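Local structure of endonuclease and methylase LlaGI (Lactococcus lactis, 5FFJ) at residues G853-Q861 / L894-S903. The protein probably recognises and methylates adenine in specific DNA sequences and, as a single-chain Type ISP restriction-modification enzyme, also cleaves DNA with the help of a helicase-like ATPase. Numbering follows the deposited sequence.
With nucleotides of chain B; nucleotides of chain C.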
ATOM      1  N   GLY A 853      22.076   5.572   4.241  1.00 74.88           N
ATOM      2  CA  GLY A 853      20.933   4.856   3.703  1.00 82.45           C
ATOM      3  C   GLY A 853      19.654   5.649   3.519  1.00 80.40           C
ATOM      4  O   GLY A 853      19.648   6.882   3.505  1.00 57.92           O
ATOM      5  N   ASN A 854      18.564   4.904   3.358  1.00 79.75           N
ATOM      6  CA  ASN A 854      17.231   5.462   3.203  1.00 73.04           C
ATOM      7  C   ASN A 854      16.350   4.984   4.352  1.00 71.97           C
ATOM      8  O   ASN A 854      15.705   3.938   4.246  1.00 66.91           O
ATOM      9  CB  ASN A 854      16.632   5.049   1.854  1.00 79.53           C
ATOM     10  CG  ASN A 854      15.322   5.753   1.552  1.00 70.76           C
ATOM     11  OD1 ASN A 854      14.687   6.331   2.434  1.00 77.60           O
ATOM     12  ND2 ASN A 854      14.909   5.703   0.293  1.00 68.71           N
ATOM     13  N   PRO A 855      16.326   5.738   5.464  1.00 62.55           N
ATOM     14  CA  PRO A 855      15.537   5.296   6.617  1.00 56.84           C
ATOM     15  C   PRO A 855      14.043   5.277   6.319  1.00 64.70           C
ATOM     16  O   PRO A 855      13.597   5.988   5.422  1.00 80.98           O
ATOM     17  CB  PRO A 855      15.875   6.331   7.694  1.00 51.10           C
ATOM     18  CG  PRO A 855      16.307   7.538   6.940  1.00 54.78           C
ATOM     19  CD  PRO A 855      16.995   7.027   5.716  1.00 57.92           C
ATOM     20  N   PRO A 856      13.276   4.464   7.056  1.00 61.56           N
ATOM     21  CA  PRO A 856      11.833   4.343   6.815  1.00 73.47           C
ATOM     22  C   PRO A 856      11.063   5.620   7.151  1.00 72.79           C
ATOM     23  O   PRO A 856      11.457   6.344   8.067  1.00 69.53           O
ATOM     24  CB  PRO A 856      11.420   3.195   7.742  1.00 74.55           C
ATOM     25  CG  PRO A 856      12.442   3.187   8.821  1.00 60.41           C
ATOM     26  CD  PRO A 856      13.724   3.612   8.172  1.00 63.17           C
ATOM     27  N   TYR A 857       9.991   5.890   6.404  1.00 70.10           N
ATOM     28  CA  TYR A 857       9.095   7.006   6.705  1.00 68.47           C
ATOM     29  C   TYR A 857       7.745   6.471   7.178  1.00 64.99           C
ATOM     30  O   TYR A 857       7.042   5.796   6.423  1.00 78.11           O
ATOM     31  CB  TYR A 857       8.863   7.912   5.487  1.00 65.39           C
ATOM     32  CG  TYR A 857      10.071   8.249   4.636  1.00 68.67           C
ATOM     33  CD1 TYR A 857      11.364   8.143   5.128  1.00 73.74           C
ATOM     34  CD2 TYR A 857       9.905   8.694   3.330  1.00 65.03           C
ATOM     35  CE1 TYR A 857      12.454   8.458   4.337  1.00 73.25           C
ATOM     36  CE2 TYR A 857      10.983   9.010   2.537  1.00 67.75           C
ATOM     37  CZ  TYR A 857      12.255   8.891   3.043  1.00 69.80           C
ATOM     38  OH  TYR A 857      13.332   9.208   2.246  1.00 75.56           O
ATOM     39  N   SER A 858       7.380   6.771   8.420  1.00 60.52           N
ATOM     40  CA  SER A 858       6.048   6.440   8.920  1.00 56.27           C
ATOM     41  C   SER A 858       5.708   7.263  10.154  1.00 57.97           C
ATOM     42  O   SER A 858       6.435   7.233  11.149  1.00 69.56           O
ATOM     43  CB  SER A 858       5.941   4.949   9.248  1.00 69.75           C
ATOM     44  OG  SER A 858       4.660   4.634   9.770  1.00 54.26           O
ATOM     45  N   LYS A 859       4.596   7.989  10.084  1.00 54.57           N
ATOM     46  CA  LYS A 859       4.143   8.817  11.195  1.00 54.20           C
ATOM     47  C   LYS A 859       2.917   8.205  11.866  1.00 50.48           C
ATOM     48  O   LYS A 859       2.547   8.597  12.971  1.00 75.46           O
ATOM     49  CB  LYS A 859       3.820  10.235  10.716  1.00 50.54           C
ATOM     50  CG  LYS A 859       3.943  11.285  11.808  1.00 60.78           C
ATOM     51  CD  LYS A 859       3.305  12.605  11.409  1.00 52.14           C
ATOM     52  CE  LYS A 859       1.811  12.617  11.704  1.00 45.79           C
ATOM     53  NZ  LYS A 859       1.207  13.962  11.496  1.00 58.22           N
ATOM     54  N   GLY A 860       2.284   7.251  11.190  1.00 56.30           N
ATOM     55  CA  GLY A 860       1.086   6.619  11.715  1.00 65.03           C
ATOM     56  C   GLY A 860       0.294   5.857  10.669  1.00 57.51           C
ATOM     57  O   GLY A 860       0.852   5.052   9.924  1.00 87.49           O
ATOM     58  N   GLN A 861      -1.010   6.124  10.608  1.00 66.64           N
ATOM     59  CA  GLN A 861      -1.915   5.365   9.751  1.00 71.78           C
ATOM     60  C   GLN A 861      -3.199   6.130   9.413  1.00 79.07           C
ATOM     61  O   GLN A 861      -3.274   7.349   9.578  1.00 88.43           O
ATOM     62  CB  GLN A 861      -2.279   4.043  10.446  1.00 68.82           C
ATOM     63  CG  GLN A 861      -2.862   4.233  11.858  1.00 69.42           C
ATOM     64  CD  GLN A 861      -3.532   2.989  12.425  1.00 70.91           C
ATOM     65  OE1 GLN A 861      -3.933   2.091  11.684  1.00 77.02           O
ATOM     66  NE2 GLN A 861      -3.656   2.935  13.751  1.00 65.35           N
ATOM     67  N   LEU A 894       3.685  14.892  17.271  1.00 47.47           N
ATOM     68  CA  LEU A 894       3.482  13.602  16.606  1.00 38.52           C
ATOM     69  C   LEU A 894       4.593  13.283  15.609  1.00 54.29           C
ATOM     70  O   LEU A 894       5.086  12.155  15.553  1.00 52.87           O
ATOM     71  CB  LEU A 894       2.140  13.574  15.871  1.00 49.42           C
ATOM     72  CG  LEU A 894       0.868  13.886  16.657  1.00 54.03           C
ATOM     73  CD1 LEU A 894      -0.353  13.632  15.787  1.00 46.74           C
ATOM     74  CD2 LEU A 894       0.804  13.066  17.923  1.00 46.52           C
ATOM     75  N   GLY A 895       4.981  14.280  14.821  1.00 50.66           N
ATOM     76  CA  GLY A 895       5.983  14.093  13.788  1.00 56.24           C
ATOM     77  C   GLY A 895       7.339  13.678  14.328  1.00 55.59           C
ATOM     78  O   GLY A 895       8.099  12.991  13.646  1.00 47.33           O
ATOM     79  N   MET A 896       7.646  14.088  15.553  1.00 54.03           N
ATOM     80  CA  MET A 896       8.955  13.808  16.134  1.00 47.20           C
ATOM     81  C   MET A 896       9.152  12.318  16.405  1.00 51.13           C
ATOM     82  O   MET A 896      10.279  11.865  16.604  1.00 54.17           O
ATOM     83  CB  MET A 896       9.143  14.599  17.425  1.00 47.24           C
ATOM     84  CG  MET A 896       9.177  16.110  17.234  1.00 47.56           C
ATOM     85  SD  MET A 896      10.565  16.676  16.229  1.00 54.79           S
ATOM     86  CE  MET A 896       9.780  16.868  14.625  1.00 53.34           C
ATOM     87  N   TYR A 897       8.056  11.562  16.414  1.00 52.45           N
ATOM     88  CA  TYR A 897       8.130  10.112  16.567  1.00 47.58           C
ATOM     89  C   TYR A 897       7.940   9.408  15.223  1.00 56.30           C
ATOM     90  O   TYR A 897       7.708   8.200  15.170  1.00 52.23           O
ATOM     91  CB  TYR A 897       7.089   9.629  17.576  1.00 53.10           C
ATOM     92  CG  TYR A 897       7.376  10.087  18.984  1.00 68.93           C
ATOM     93  CD1 TYR A 897       6.950  11.329  19.432  1.00 62.92           C
ATOM     94  CD2 TYR A 897       8.084   9.280  19.865  1.00 57.66           C
ATOM     95  CE1 TYR A 897       7.216  11.753  20.717  1.00 60.38           C
ATOM     96  CE2 TYR A 897       8.354   9.695  21.150  1.00 54.63           C
ATOM     97  CZ  TYR A 897       7.918  10.932  21.571  1.00 52.96           C
ATOM     98  OH  TYR A 897       8.185  11.351  22.853  1.00 64.96           O
ATOM     99  N   ASP A 898       8.041  10.170  14.138  1.00 59.10           N
ATOM    100  CA  ASP A 898       8.049   9.591  12.800  1.00 62.95           C
ATOM    101  C   ASP A 898       9.304   8.741  12.652  1.00 64.54           C
ATOM    102  O   ASP A 898      10.368   9.107  13.154  1.00 61.73           O
ATOM    103  CB  ASP A 898       8.000  10.686  11.729  1.00 65.75           C
ATOM    104  CG  ASP A 898       7.775  10.138  10.326  1.00 63.55           C
ATOM    105  OD1 ASP A 898       8.337   9.075   9.987  1.00 57.63           O
ATOM    106  OD2 ASP A 898       7.033  10.783   9.556  1.00 69.62           O
ATOM    107  N   SER A 899       9.172   7.612  11.962  1.00 64.95           N
ATOM    108  CA  SER A 899      10.267   6.657  11.808  1.00 55.92           C
ATOM    109  C   SER A 899      11.556   7.303  11.309  1.00 52.95           C
ATOM    110  O   SER A 899      12.649   6.909  11.712  1.00 57.44           O
ATOM    111  CB  SER A 899       9.858   5.538  10.848  1.00 51.82           C
ATOM    112  OG  SER A 899       8.769   4.794  11.365  1.00 62.56           O
ATOM    113  N   TYR A 900      11.430   8.297  10.436  1.00 61.22           N
ATOM    114  CA  TYR A 900      12.606   8.936   9.860  1.00 55.09           C
ATOM    115  C   TYR A 900      13.283   9.832  10.892  1.00 49.86           C
ATOM    116  O   TYR A 900      14.487  10.065  10.825  1.00 52.90           O
ATOM    117  CB  TYR A 900      12.229   9.731   8.601  1.00 65.33           C
ATOM    118  CG  TYR A 900      11.889  11.188   8.830  1.00 58.08           C
ATOM    119  CD1 TYR A 900      12.881  12.161   8.818  1.00 54.10           C
ATOM    120  CD2 TYR A 900      10.575  11.595   9.028  1.00 58.63           C
ATOM    121  CE1 TYR A 900      12.579  13.492   9.016  1.00 59.04           C
ATOM    122  CE2 TYR A 900      10.263  12.928   9.226  1.00 57.01           C
ATOM    123  CZ  TYR A 900      11.270  13.871   9.218  1.00 57.02           C
ATOM    124  OH  TYR A 900      10.973  15.200   9.412  1.00 54.71           O
ATOM    125  N   VAL A 901      12.506  10.326  11.851  1.00 47.98           N
ATOM    126  CA  VAL A 901      13.055  11.134  12.937  1.00 64.11           C
ATOM    127  C   VAL A 901      13.666  10.221  13.996  1.00 59.39           C
ATOM    128  O   VAL A 901      14.644  10.580  14.651  1.00 58.22           O
ATOM    129  CB  VAL A 901      11.985  12.031  13.582  1.00 66.72           C
ATOM    130  CG1 VAL A 901      12.626  12.992  14.573  1.00 56.53           C
ATOM    131  CG2 VAL A 901      11.234  12.809  12.514  1.00 61.15           C
ATOM    132  N   LEU A 902      13.077   9.039  14.161  1.00 54.36           N
ATOM    133  CA  LEU A 902      13.657   8.012  15.017  1.00 53.09           C
ATOM    134  C   LEU A 902      15.001   7.568  14.451  1.00 64.91           C
ATOM    135  O   LEU A 902      15.965   7.372  15.191  1.00 69.62           O
ATOM    136  CB  LEU A 902      12.720   6.809  15.141  1.00 48.04           C
ATOM    137  CG  LEU A 902      11.336   7.049  15.746  1.00 55.05           C
ATOM    138  CD1 LEU A 902      10.535   5.751  15.770  1.00 46.97           C
ATOM    139  CD2 LEU A 902      11.443   7.637  17.141  1.00 47.01           C
ATOM    140  N   SER A 903      15.055   7.415  13.131  1.00 58.57           N
ATOM    141  CA  SER A 903      16.268   6.974  12.453  1.00 60.07           C
ATOM    142  C   SER A 903      17.416   7.955  12.663  1.00 62.09           C
ATOM    143  O   SER A 903      18.553   7.548  12.898  1.00 75.52           O
ATOM    144  CB  SER A 903      16.007   6.795  10.958  1.00 68.17           C
ATOM    145  OG  SER A 903      15.054   5.772  10.727  1.00 68.39           O
TER
ATOM    146  P    DA B  11       3.408   8.670   6.050  1.00 45.46           P
ATOM    147  OP1  DA B  11       2.694   7.377   6.143  1.00 54.29           O
ATOM    148  OP2  DA B  11       4.517   8.969   6.986  1.00 62.12           O
ATOM    149  O5'  DA B  11       3.943   8.833   4.550  1.00 50.04           O
ATOM    150  C5'  DA B  11       5.181   8.251   4.164  1.00 47.46           C
ATOM    151  C4'  DA B  11       5.210   7.998   2.669  1.00 51.40           C
ATOM    152  O4'  DA B  11       6.567   7.683   2.251  1.00 54.92           O
ATOM    153  C3'  DA B  11       4.376   6.813   2.207  1.00 46.91           C
ATOM    154  O3'  DA B  11       3.974   6.964   0.840  1.00 61.07           O
ATOM    155  C2'  DA B  11       5.363   5.670   2.389  1.00 57.13           C
ATOM    156  C1'  DA B  11       6.645   6.315   1.871  1.00 63.36           C
ATOM    157  N9   DA B  11       7.888   5.761   2.405  1.00 61.66           N
ATOM    158  C8   DA B  11       8.065   5.053   3.561  1.00 66.97           C
ATOM    159  N7   DA B  11       9.312   4.706   3.782  1.00 75.62           N
ATOM    160  C5   DA B  11      10.000   5.232   2.702  1.00 72.88           C
ATOM    161  C6   DA B  11      11.361   5.212   2.341  1.00 81.46           C
ATOM    162  N6   DA B  11      12.307   4.614   3.070  1.00 89.59           N
ATOM    163  N1   DA B  11      11.714   5.833   1.197  1.00 82.47           N
ATOM    164  C2   DA B  11      10.765   6.430   0.469  1.00 75.11           C
ATOM    165  N3   DA B  11       9.459   6.514   0.707  1.00 69.57           N
ATOM    166  C4   DA B  11       9.139   5.888   1.848  1.00 64.53           C
TER
ATOM    167  P    DT C  18      -2.248   6.510  14.868  1.00 45.74           P
ATOM    168  OP1  DT C  18      -1.004   5.997  14.251  1.00 46.41           O
ATOM    169  OP2  DT C  18      -3.261   5.546  15.355  1.00 50.27           O
ATOM    170  O5'  DT C  18      -1.851   7.504  16.060  1.00 54.11           O
ATOM    171  C5'  DT C  18      -0.895   8.535  15.820  1.00 33.27           C
ATOM    172  C4'  DT C  18      -0.873   9.549  16.946  1.00 43.02           C
ATOM    173  O4'  DT C  18      -1.951  10.514  16.773  1.00 45.95           O
ATOM    174  C3'  DT C  18      -1.060   8.970  18.360  1.00 54.44           C
ATOM    175  O3'  DT C  18      -0.025   9.434  19.220  1.00 43.19           O
ATOM    176  C2'  DT C  18      -2.432   9.503  18.775  1.00 37.16           C
ATOM    177  C1'  DT C  18      -2.438  10.831  18.052  1.00 44.88           C
ATOM    178  N1   DT C  18      -3.770  11.514  17.942  1.00 45.31           N
ATOM    179  C2   DT C  18      -3.818  12.887  18.014  1.00 44.44           C
ATOM    180  O2   DT C  18      -2.827  13.580  18.155  1.00 41.87           O
ATOM    181  N3   DT C  18      -5.069  13.428  17.906  1.00 48.05           N
ATOM    182  C4   DT C  18      -6.259  12.749  17.743  1.00 50.50           C
ATOM    183  O4   DT C  18      -7.338  13.329  17.657  1.00 56.05           O
ATOM    184  C5   DT C  18      -6.144  11.307  17.680  1.00 45.99           C
ATOM    185  C7   DT C  18      -7.367  10.454  17.504  1.00 46.16           C
ATOM    186  C6   DT C  18      -4.918  10.765  17.783  1.00 43.12           C
ATOM    187  P    DA C  17      -8.587   8.495  12.423  1.00 53.34           P
ATOM    188  OP1  DA C  17      -9.126   7.552  11.415  1.00 47.83           O
ATOM    189  OP2  DA C  17      -9.417   8.873  13.590  1.00 58.93           O
ATOM    190  O5'  DA C  17      -7.187   7.941  12.968  1.00 50.63           O
ATOM    191  C5'  DA C  17      -6.161   7.602  12.036  1.00 52.81           C
ATOM    192  C4'  DA C  17      -4.813   8.175  12.440  1.00 52.71           C
ATOM    193  O4'  DA C  17      -4.876   9.623  12.428  1.00 52.81           O
ATOM    194  C3'  DA C  17      -4.318   7.785  13.833  1.00 57.04           C
ATOM    195  O3'  DA C  17      -2.923   7.480  13.781  1.00 53.90           O
ATOM    196  C2'  DA C  17      -4.614   9.021  14.674  1.00 50.96           C
ATOM    197  C1'  DA C  17      -4.425  10.135  13.664  1.00 48.71           C
ATOM    198  N9   DA C  17      -5.184  11.335  13.950  1.00 49.61           N
ATOM    199  C8   DA C  17      -6.509  11.415  14.266  1.00 43.66           C
ATOM    200  N7   DA C  17      -6.933  12.638  14.451  1.00 47.85           N
ATOM    201  C5   DA C  17      -5.810  13.412  14.227  1.00 35.38           C
ATOM    202  C6   DA C  17      -5.601  14.794  14.266  1.00 38.13           C
ATOM    203  N6   DA C  17      -6.568  15.663  14.558  1.00 44.90           N
ATOM    204  N1   DA C  17      -4.361  15.249  13.994  1.00 52.08           N
ATOM    205  C2   DA C  17      -3.400  14.363  13.703  1.00 47.20           C
ATOM    206  N3   DA C  17      -3.479  13.038  13.634  1.00 42.16           N
ATOM    207  C4   DA C  17      -4.725  12.625  13.911  1.00 40.58           C
TER
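P855 lays the CB edge of its ring against S903, 3.2 Å from CB to S903 OG; that hydroxyl hydrogen-bonds to S899 O, so, its polarity met, it can lie against the proline. P856 rests its CG on S899 CB, and the two prolines stiffen the chain as it leaves strand 850-853. The CB of Y857 points away from the helix; with CG anti to its carbonyl carbon (chi1 -42°), one face of the ring lies against the adenine of DA11 of chain B, whose C6 lies 3.7 Å above the ring centre. N854 to Y857 spell the NPPY motif of N6-adenine methyltransferases, at the end of a strand in the Rossmann-like sheet, and the stack is consistent with a flipped-out target base whose N6 lies 3.0 Å from P855 O. The phenol OH bonds to V920 O, and CD1 leans obliquely on Y900 CB. An alanine here is likely to leave the adenine without its stacking platform and V920 O without this donor. S858 N meets D898 OD1 (2.9 Å) on the syn side, and the same oxygen caps the helix by also accepting Y900 N on the opposite carboxylate face, tying loop to helix start. S858 O accepts from S899 N (2.9 Å, 164°). K859 crosses D898 with its aliphatic stem, CD passing 3.9 Å from G895 CA; NZ weakly hydrogen-bonds to O2 of a bound-DNA cytosine.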